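Local coordinates for protein alpha-rhamnosidase (Dictyoglomus thermophilum, PDB 6I60) that probably hydrolyses the terminal non-reducing alpha-L-rhamnose residues of alpha-L-rhamnosides, as a glycoside hydrolase, at residues Ile100-Gly104 with Lys105-Pro109; Ser471-Leu474 with Ile475-His479; Glu651-Tyr654 with Lys655-Glu659; Ile913-Glu916 with Lys917-Asp920. One frame throughout, in Å; residues are numbered along the deposited sequence.

Contact 1: residues Ile100-Gly104 with Lys105-Pro109; sequences IKYEG and KELEP
Tyr102 reaches forward along the chain to Lys105 and Leu107, closing up the loop that follows strand 99-101 in the N-terminal immunoglobulin-like domain. Its CG lies anti to the backbone N (chi1 174°), which lays the ring beside the residues that follow and brings the phenol oxygen to the carbonyl of Lys105. Tyr102 OH donates a hydrogen bond to Lys105 O, although the modelled separation of 2.3 Å is doubtfully short and its exact length should carry little weight. The carbonyl oxygen does sit at the edge of the ring near its plane, a direction in which a phenol proton can readily point. Lys105 contributes this backbone oxygen, while its side chain leads away, as suits a long charged residue in an exposed place. From the same loop, Gly104 N stands 3.3 Å above the centre of one face of the Tyr102 ring. Leu107 adds the apolar part, with CD2 3.7 Å from Tyr102 CZ and CG 3.7 Å from Tyr102 CE2, the two side chains running at a slant to one another. Beyond the loop, Trp88 meets the tyrosine ring edge-to-face, and Phe53 and Pro51 also touch it. Tyrosine therefore suits two chemistries at once: its ring joins a buried apolar cluster, while its hydroxyl probably serves a loop carbonyl.

Contact 2: residues Ser471-Leu474 with Ile475-His479; sequences SNEL and INKIH
Ile475 meets Asn472 at the start of helix 473-488. Its backbone N donates to Asn472 OD1 (2.6 Å, N-H...O 158°), so Asn472 is the N-cap, and Ile475 CG1 packs 3.6 Å from the CG of that same asparagine. Ile475 itself is buried against Phe830 and Ile834 of helix 826-835, a fitting place for a branched hydrocarbon. Asn476 follows, its N bonded to Asn472 O and its amide turned across the Glu473 carboxylate, the two planes 72° apart. Asn476 ND2 gives a straight bond (169°, 3.3 Å) to Glu473 OE2, which lies in the amide plane but is met from above the carboxylate, while Asn476 OD1 accepts from Cys470 N. With a leucine in its place, Glu473 OE2 would probably lose this donor and Cys470 N its acceptor. Next, Lys477 N bonds to Glu473 O, and its NZ stays 4.1 Å from Glu473 OE1, an attraction short of a salt bridge. Ile478 N closes the next turn on Leu474 O at 2.9 Å, and its CD1 lies 3.9 Å from Leu474 CG. Asn472 thus accepts from a helix N-H, while the Asn476 amide works both ways, accepting ahead of the helix through OD1 and donating to Glu473 through ND2.

Contact 3: residues Glu651-Tyr654 with Lys655-Glu659; sequences EADY and KYYSE. With AE3 (2-(2-ethoxyethoxy)ethanol), chain G.
Tyr656 stands one turn after Ala652 in helix 651-672, its N bonded to Ala652 O at 3.0 Å and its CB 3.3 Å from that same carbonyl oxygen. With CG anti to the backbone N (chi1 176°), the ring swings outward past the neighbouring Tyr657. Its CD2 lies 3.4 Å above the plane of the Tyr657 ring, toward the rim, while CE1 turns to the bound 2-(2-ethoxyethoxy)ethanol and comes 3.8 Å from its C6. At the tip, Tyr656 OH lies 3.9 Å from the same ligand C6 and is hydrogen-bonded to Lys597, so a tyrosine suits a position where an apolar ring must end in a polar group. Nearly one turn further on, Glu659 extends its chain until OE2 lies 3.4 Å from ether oxygen O3 of the ligand. Lys655 N meets Glu651 O nearly straight at 174°, and Tyr657 N bonds to Asp653 O. Asp653 points its carboxylate to Lys590 and Tyr586. These i to i+4 bonds mark an alpha-helix, which packs through Tyr657 on helices 586-599 and 626-648 of the mainly helical six-hairpin glycosidase domain and carries a surface pocket where Tyr656, Glu659 and Leu660 line the bound 2-(2-ethoxyethoxy)ethanol.

Contact 4: residues Ile913-Glu916 with Lys917-Asp920; sequences IIYE and KKGD
Tyr915 lays one face of its ring over the carbonyl of Lys917, whose O stands 3.3 Å above the plane, displaced toward the rim. The ring then runs alongside Lys918, both side chains pointing the same way, with Tyr915 OH 3.8 Å from Lys918 CB. Asp920 comes in at a slant, its carboxylate plane 71° from that of the ring and its CB 3.7 Å from Tyr915 CD2. This close wrapping belongs to a type II beta turn from Lys917 to Asp920 in the connection between strands 912-913 and 922-923. Gly919 suits its third position, since its positive phi (112°) would press a CB against the preceding carbonyl. Asp920 tightens the turn through one oxygen: OD1 accepts a straight bond from Lys917 N (2.9 Å, 174°) and a weak one from Glu916 N at 3.0 Å. An acidic residue is apt here, because these two backbone donors converge on it. Replacing Tyr915 by an alanine would probably uncover the Lys917 carbonyl, deprive Glu923 of its hydroxyl partner and open a gap beside Phe905, whose ring meets this one nearly parallel. The charged ends of Glu916 and Lys917 lead outward from the turn, as expected at the surface.

Overall arrangement
Along the chain the four contacts follow in series, each closing before the next opens, and none touches another. Contact 1 belongs to the N-terminal immunoglobulin-like domain. Contacts 2 and 3 share the six-hairpin glycosidase domain but lie on different helices, 473-488 and 651-672, with centres about 44 Å apart. Contact 4 is a surface turn near the C-terminus, about 36 Å between centres from contact 2. Contacts 1 and 3 come nearest, about 17 Å between closest atoms. Each contact thus shapes its own part of the chain, a loop, a helix start, a surface helix turn or a beta turn, while one antiparallel sheet links contacts 2 and 4, its outermost strands 466-470 and 912-913 leading into them respectively.

Contact 1: residues Ile100-Gly104 with Lys105-Pro109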
# COMPACT_ATOMS: atom_id res chain seq x y z
N ILE A 100 12.03 18.18 -2.11
CA ILE A 100 11.79 19.45 -2.80
C ILE A 100 10.83 19.23 -3.96
O ILE A 100 10.79 18.16 -4.57
CB ILE A 100 13.11 20.08 -3.29
CG1 ILE A 100 14.24 19.83 -2.30
CG2 ILE A 100 12.93 21.58 -3.52
CD1 ILE A 100 14.05 20.51 -0.96
N LYS A 101 10.06 20.27 -4.26
CA LYS A 101 9.20 20.30 -5.43
C LYS A 101 9.94 20.99 -6.58
O LYS A 101 10.59 22.02 -6.38
CB LYS A 101 7.89 21.01 -5.13
CG LYS A 101 7.02 21.30 -6.35
CD LYS A 101 6.13 22.51 -6.12
CE LYS A 101 4.94 22.52 -7.07
NZ LYS A 101 3.86 23.44 -6.61
N TYR A 102 9.83 20.41 -7.77
CA TYR A 102 10.53 20.94 -8.93
C TYR A 102 10.00 22.32 -9.30
O TYR A 102 8.79 22.56 -9.32
CB TYR A 102 10.37 19.98 -10.11
CG TYR A 102 10.93 20.50 -11.42
CD1 TYR A 102 12.30 20.50 -11.66
CD2 TYR A 102 10.09 20.97 -12.42
CE1 TYR A 102 12.81 20.97 -12.85
CE2 TYR A 102 10.59 21.44 -13.62
CZ TYR A 102 11.96 21.44 -13.83
OH TYR A 102 12.47 21.90 -15.01
N GLU A 103 10.92 23.23 -9.60
CA GLU A 103 10.57 24.61 -9.94
C GLU A 103 11.44 25.15 -11.07
O GLU A 103 11.73 26.35 -11.12
CB GLU A 103 10.70 25.52 -8.71
CG GLU A 103 9.58 25.40 -7.70
CD GLU A 103 9.79 26.29 -6.49
OE1 GLU A 103 10.93 26.37 -6.00
OE2 GLU A 103 8.81 26.92 -6.03
N GLY A 104 11.86 24.29 -11.98
CA GLY A 104 12.74 24.67 -13.07
C GLY A 104 11.99 24.97 -14.35
O GLY A 104 10.80 25.28 -14.35
N LYS A 105 12.73 24.89 -15.46
CA LYS A 105 12.13 25.11 -16.77
C LYS A 105 11.02 24.10 -17.02
O LYS A 105 11.09 22.95 -16.58
CB LYS A 105 13.20 25.00 -17.86
CG LYS A 105 12.69 25.16 -19.28
CD LYS A 105 13.60 26.05 -20.11
CE LYS A 105 13.48 25.72 -21.59
NZ LYS A 105 14.17 26.73 -22.44
N GLU A 106 9.97 24.54 -17.71
CA GLU A 106 8.84 23.67 -18.01
C GLU A 106 9.31 22.42 -18.76
O GLU A 106 9.89 22.52 -19.84
CB GLU A 106 7.79 24.42 -18.83
CG GLU A 106 6.83 23.53 -19.59
CD GLU A 106 5.47 23.44 -18.93
OE1 GLU A 106 4.62 22.66 -19.40
OE2 GLU A 106 5.25 24.15 -17.92
N LEU A 107 9.07 21.26 -18.16
CA LEU A 107 9.51 20.01 -18.76
C LEU A 107 8.72 19.72 -20.04
O LEU A 107 7.60 20.20 -20.23
CB LEU A 107 9.36 18.86 -17.77
CG LEU A 107 10.10 19.04 -16.45
CD1 LEU A 107 9.73 17.95 -15.46
CD2 LEU A 107 11.61 19.08 -16.68
N GLU A 108 9.32 18.91 -20.91
CA GLU A 108 8.75 18.60 -22.21
C GLU A 108 8.64 17.09 -22.37
O GLU A 108 9.40 16.33 -21.76
CB GLU A 108 9.61 19.19 -23.33
CG GLU A 108 9.30 20.65 -23.62
CD GLU A 108 10.46 21.38 -24.28
OE1 GLU A 108 10.23 22.04 -25.32
OE2 GLU A 108 11.59 21.29 -23.76
N PRO A 109 7.70 16.62 -23.20
CA PRO A 109 7.45 15.18 -23.29
C PRO A 109 8.61 14.43 -23.94
O PRO A 109 9.32 14.95 -24.79
CB PRO A 109 6.19 15.08 -24.15
CG PRO A 109 5.60 16.46 -24.15
CD PRO A 109 6.74 17.40 -24.01

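Contact 2: residues Ser471-Leu474 with Ile475-His479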
# COMPACT_ATOMS: atom_id res chain seq x y z
N SER A 471 11.06 -10.63 21.80
CA SER A 471 11.34 -11.78 22.64
C SER A 471 10.12 -12.69 22.77
O SER A 471 10.28 -13.88 23.08
CB SER A 471 11.81 -11.32 24.02
OG SER A 471 11.41 -12.22 25.04
N ASN A 472 8.93 -12.16 22.54
CA ASN A 472 7.69 -12.94 22.56
C ASN A 472 7.44 -13.50 21.16
O ASN A 472 7.34 -12.74 20.20
CB ASN A 472 6.53 -12.06 23.02
CG ASN A 472 5.19 -12.78 23.03
OD1 ASN A 472 4.66 -13.14 21.98
ND2 ASN A 472 4.64 -12.98 24.22
N GLU A 473 7.36 -14.83 21.06
CA GLU A 473 7.18 -15.45 19.75
C GLU A 473 5.75 -15.32 19.24
O GLU A 473 5.54 -15.27 18.03
CB GLU A 473 7.59 -16.92 19.80
CG GLU A 473 7.67 -17.60 18.44
CD GLU A 473 8.71 -16.98 17.52
OE1 GLU A 473 8.58 -17.12 16.29
OE2 GLU A 473 9.67 -16.35 18.04
N LEU A 474 4.77 -15.27 20.14
CA LEU A 474 3.39 -15.07 19.72
C LEU A 474 3.22 -13.71 19.05
O LEU A 474 2.50 -13.58 18.05
CB LEU A 474 2.44 -15.21 20.91
CG LEU A 474 1.01 -14.71 20.71
CD1 LEU A 474 0.25 -15.64 19.78
CD2 LEU A 474 0.29 -14.59 22.05
N ILE A 475 3.89 -12.68 19.59
CA ILE A 475 3.87 -11.37 18.95
C ILE A 475 4.55 -11.42 17.59
O ILE A 475 4.08 -10.81 16.62
CB ILE A 475 4.52 -10.32 19.88
CG1 ILE A 475 3.65 -10.10 21.12
CG2 ILE A 475 4.72 -9.00 19.15
CD1 ILE A 475 4.23 -9.10 22.09
N ASN A 476 5.66 -12.16 17.49
CA ASN A 476 6.33 -12.32 16.21
C ASN A 476 5.43 -13.02 15.19
O ASN A 476 5.46 -12.68 14.00
CB ASN A 476 7.63 -13.11 16.40
CG ASN A 476 8.65 -12.36 17.23
OD1 ASN A 476 8.67 -11.13 17.25
ND2 ASN A 476 9.51 -13.10 17.92
N LYS A 477 4.63 -13.99 15.64
CA LYS A 477 3.71 -14.66 14.73
C LYS A 477 2.58 -13.74 14.31
O LYS A 477 2.17 -13.75 13.14
CB LYS A 477 3.16 -15.93 15.38
CG LYS A 477 4.21 -17.00 15.64
CD LYS A 477 4.64 -17.69 14.35
CE LYS A 477 5.87 -18.57 14.56
NZ LYS A 477 6.54 -18.93 13.27
N ILE A 478 2.06 -12.93 15.23
CA ILE A 478 1.07 -11.92 14.87
C ILE A 478 1.67 -10.93 13.89
O ILE A 478 1.06 -10.57 12.88
CB ILE A 478 0.52 -11.22 16.12
CG1 ILE A 478 -0.20 -12.22 17.02
CG2 ILE A 478 -0.41 -10.08 15.74
CD1 ILE A 478 -0.27 -11.80 18.47
N HIS A 479 2.90 -10.47 14.17
CA HIS A 479 3.59 -9.57 13.25
C HIS A 479 3.81 -10.22 11.89
O HIS A 479 3.73 -9.55 10.85
CB HIS A 479 4.91 -9.12 13.87
CG HIS A 479 5.81 -8.38 12.92
ND1 HIS A 479 5.41 -7.26 12.24
CD2 HIS A 479 7.09 -8.61 12.55
CE1 HIS A 479 6.40 -6.82 11.49
NE2 HIS A 479 7.43 -7.63 11.66

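Contact 3: residues Glu651-Tyr654 with Lys655-Glu659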
# COMPACT_ATOMS: atom_id res chain seq x y z
N GLU A 651 -4.04 31.31 8.10
CA GLU A 651 -4.42 31.69 9.47
C GLU A 651 -5.93 31.74 9.64
O GLU A 651 -6.45 31.33 10.69
CB GLU A 651 -3.79 33.03 9.83
CG GLU A 651 -2.28 32.99 10.00
CD GLU A 651 -1.82 31.84 10.87
OE1 GLU A 651 -1.31 30.84 10.31
OE2 GLU A 651 -1.96 31.92 12.10
N ALA A 652 -6.65 32.23 8.63
CA ALA A 652 -8.10 32.29 8.73
C ALA A 652 -8.70 30.89 8.79
O ALA A 652 -9.58 30.62 9.62
CB ALA A 652 -8.68 33.07 7.55
N ASP A 653 -8.25 29.99 7.92
CA ASP A 653 -8.73 28.62 7.96
C ASP A 653 -8.31 27.92 9.24
O ASP A 653 -9.06 27.10 9.78
CB ASP A 653 -8.23 27.85 6.74
CG ASP A 653 -9.19 27.94 5.57
OD1 ASP A 653 -10.28 28.53 5.73
OD2 ASP A 653 -8.85 27.41 4.49
N TYR A 654 -7.17 28.28 9.77
CA TYR A 654 -6.68 27.67 10.97
C TYR A 654 -7.60 28.02 12.06
O TYR A 654 -8.21 27.18 12.61
CB TYR A 654 -5.28 28.14 11.28
CG TYR A 654 -4.82 27.93 12.68
CD1 TYR A 654 -4.91 26.73 13.28
CD2 TYR A 654 -4.29 28.95 13.41
CE1 TYR A 654 -4.50 26.55 14.56
CE2 TYR A 654 -3.89 28.77 14.69
CZ TYR A 654 -4.00 27.57 15.25
OH TYR A 654 -3.59 27.39 16.52
N LYS A 655 -7.75 29.29 12.35
CA LYS A 655 -8.64 29.71 13.41
C LYS A 655 -10.08 29.22 13.27
O LYS A 655 -10.69 28.85 14.21
CB LYS A 655 -8.60 31.22 13.54
CG LYS A 655 -8.28 31.76 14.92
CD LYS A 655 -7.70 30.74 15.90
CE LYS A 655 -7.29 31.36 17.23
NZ LYS A 655 -6.06 32.20 17.11
N TYR A 656 -10.61 29.22 12.08
CA TYR A 656 -11.94 28.76 11.88
C TYR A 656 -12.14 27.36 12.28
O TYR A 656 -13.07 27.07 12.94
CB TYR A 656 -12.29 28.91 10.43
CG TYR A 656 -13.62 28.37 10.08
CD1 TYR A 656 -14.74 29.08 10.31
CD2 TYR A 656 -13.75 27.16 9.52
CE1 TYR A 656 -15.97 28.57 10.00
CE2 TYR A 656 -14.97 26.65 9.21
CZ TYR A 656 -16.07 27.37 9.45
OH TYR A 656 -17.27 26.86 9.12
N TYR A 657 -11.28 26.45 11.88
CA TYR A 657 -11.44 25.05 12.22
C TYR A 657 -11.11 24.76 13.63
O TYR A 657 -11.66 23.91 14.24
CB TYR A 657 -10.62 24.18 11.30
CG TYR A 657 -11.21 24.19 9.96
CD1 TYR A 657 -12.50 23.87 9.78
CD2 TYR A 657 -10.50 24.59 8.88
CE1 TYR A 657 -13.06 23.91 8.56
CE2 TYR A 657 -11.06 24.65 7.65
CZ TYR A 657 -12.34 24.31 7.52
OH TYR A 657 -12.93 24.34 6.32
N SER A 658 -10.23 25.54 14.18
CA SER A 658 -9.88 25.38 15.54
C SER A 658 -11.07 25.70 16.37
O SER A 658 -11.33 25.01 17.29
CB SER A 658 -8.75 26.30 15.86
OG SER A 658 -8.05 25.82 16.94
N GLU A 659 -11.79 26.77 16.04
CA GLU A 659 -13.00 27.17 16.70
C GLU A 659 -14.08 26.14 16.52
O GLU A 659 -14.83 25.88 17.40
CB GLU A 659 -13.54 28.40 16.05
CG GLU A 659 -12.91 29.70 16.48
CD GLU A 659 -13.66 30.89 15.93
OE1 GLU A 659 -13.19 32.01 16.16
OE2 GLU A 659 -14.71 30.72 15.29
C1 AE3 G . -22.13 31.24 17.33
C2 AE3 G . -20.73 31.25 16.75
O2 AE3 G . -20.54 30.06 15.98
C3 AE3 G . -19.26 29.46 16.19
C4 AE3 G . -18.25 30.04 15.21
O3 AE3 G . -17.56 29.01 14.51
C5 AE3 G . -18.37 27.88 14.29
C6 AE3 G . -18.16 27.43 12.88
O4 AE3 G . -19.23 26.53 12.65

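Contact 4: residues Ile913-Glu916 with Lys917-Asp920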
# COMPACT_ATOMS: atom_id res chain seq x y z
N ILE A 913 29.99 7.56 32.13
CA ILE A 913 28.89 7.69 33.07
C ILE A 913 28.31 9.09 32.95
O ILE A 913 29.05 10.08 32.94
CB ILE A 913 29.36 7.40 34.51
CG1 ILE A 913 30.27 6.17 34.54
CG2 ILE A 913 28.17 7.22 35.43
CD1 ILE A 913 31.75 6.49 34.54
N ILE A 914 26.98 9.18 32.86
CA ILE A 914 26.34 10.45 32.54
C ILE A 914 25.22 10.78 33.52
O ILE A 914 24.46 11.73 33.31
CB ILE A 914 25.81 10.44 31.09
CG1 ILE A 914 24.96 9.19 30.85
CG2 ILE A 914 26.96 10.51 30.10
CD1 ILE A 914 24.21 9.20 29.54
N TYR A 915 25.11 10.00 34.60
CA TYR A 915 24.05 10.24 35.58
C TYR A 915 24.44 9.58 36.91
O TYR A 915 24.11 8.42 37.15
CB TYR A 915 22.71 9.72 35.08
CG TYR A 915 21.54 10.09 35.96
CD1 TYR A 915 21.12 9.25 36.98
CD2 TYR A 915 20.86 11.28 35.77
CE1 TYR A 915 20.05 9.59 37.79
CE2 TYR A 915 19.78 11.63 36.57
CZ TYR A 915 19.39 10.77 37.58
OH TYR A 915 18.32 11.10 38.38
N GLU A 916 25.13 10.34 37.76
CA GLU A 916 25.44 9.86 39.10
C GLU A 916 24.34 10.21 40.10
O GLU A 916 23.96 9.36 40.91
CB GLU A 916 26.78 10.42 39.57
CG GLU A 916 27.37 9.70 40.77
CD GLU A 916 28.31 8.58 40.36
OE1 GLU A 916 28.96 8.69 39.30
OE2 GLU A 916 28.39 7.57 41.11
N LYS A 917 23.78 11.40 39.98
CA LYS A 917 22.75 11.83 40.90
C LYS A 917 21.65 12.55 40.17
O LYS A 917 21.75 12.76 38.99
CB LYS A 917 23.35 12.76 41.93
CG LYS A 917 24.17 13.87 41.32
CD LYS A 917 25.56 13.92 41.92
CE LYS A 917 26.37 15.04 41.32
NZ LYS A 917 26.41 16.17 42.26
N LYS A 918 20.62 12.94 40.87
CA LYS A 918 19.49 13.61 40.23
C LYS A 918 19.90 15.00 39.77
O LYS A 918 20.47 15.78 40.55
CB LYS A 918 18.30 13.69 41.18
CG LYS A 918 17.07 14.37 40.58
CD LYS A 918 15.78 13.81 41.17
CE LYS A 918 14.58 14.20 40.32
NZ LYS A 918 14.52 15.66 40.06
N GLY A 919 19.62 15.32 38.51
CA GLY A 919 20.00 16.59 37.92
C GLY A 919 21.06 16.48 36.85
O GLY A 919 21.28 17.46 36.12
N ASP A 920 21.73 15.33 36.73
CA ASP A 920 22.72 15.16 35.66
C ASP A 920 22.06 15.19 34.28
O ASP A 920 22.68 15.65 33.32
CB ASP A 920 23.48 13.86 35.86
CG ASP A 920 24.59 13.98 36.88
OD1 ASP A 920 24.52 13.30 37.92
OD2 ASP A 920 25.54 14.76 36.64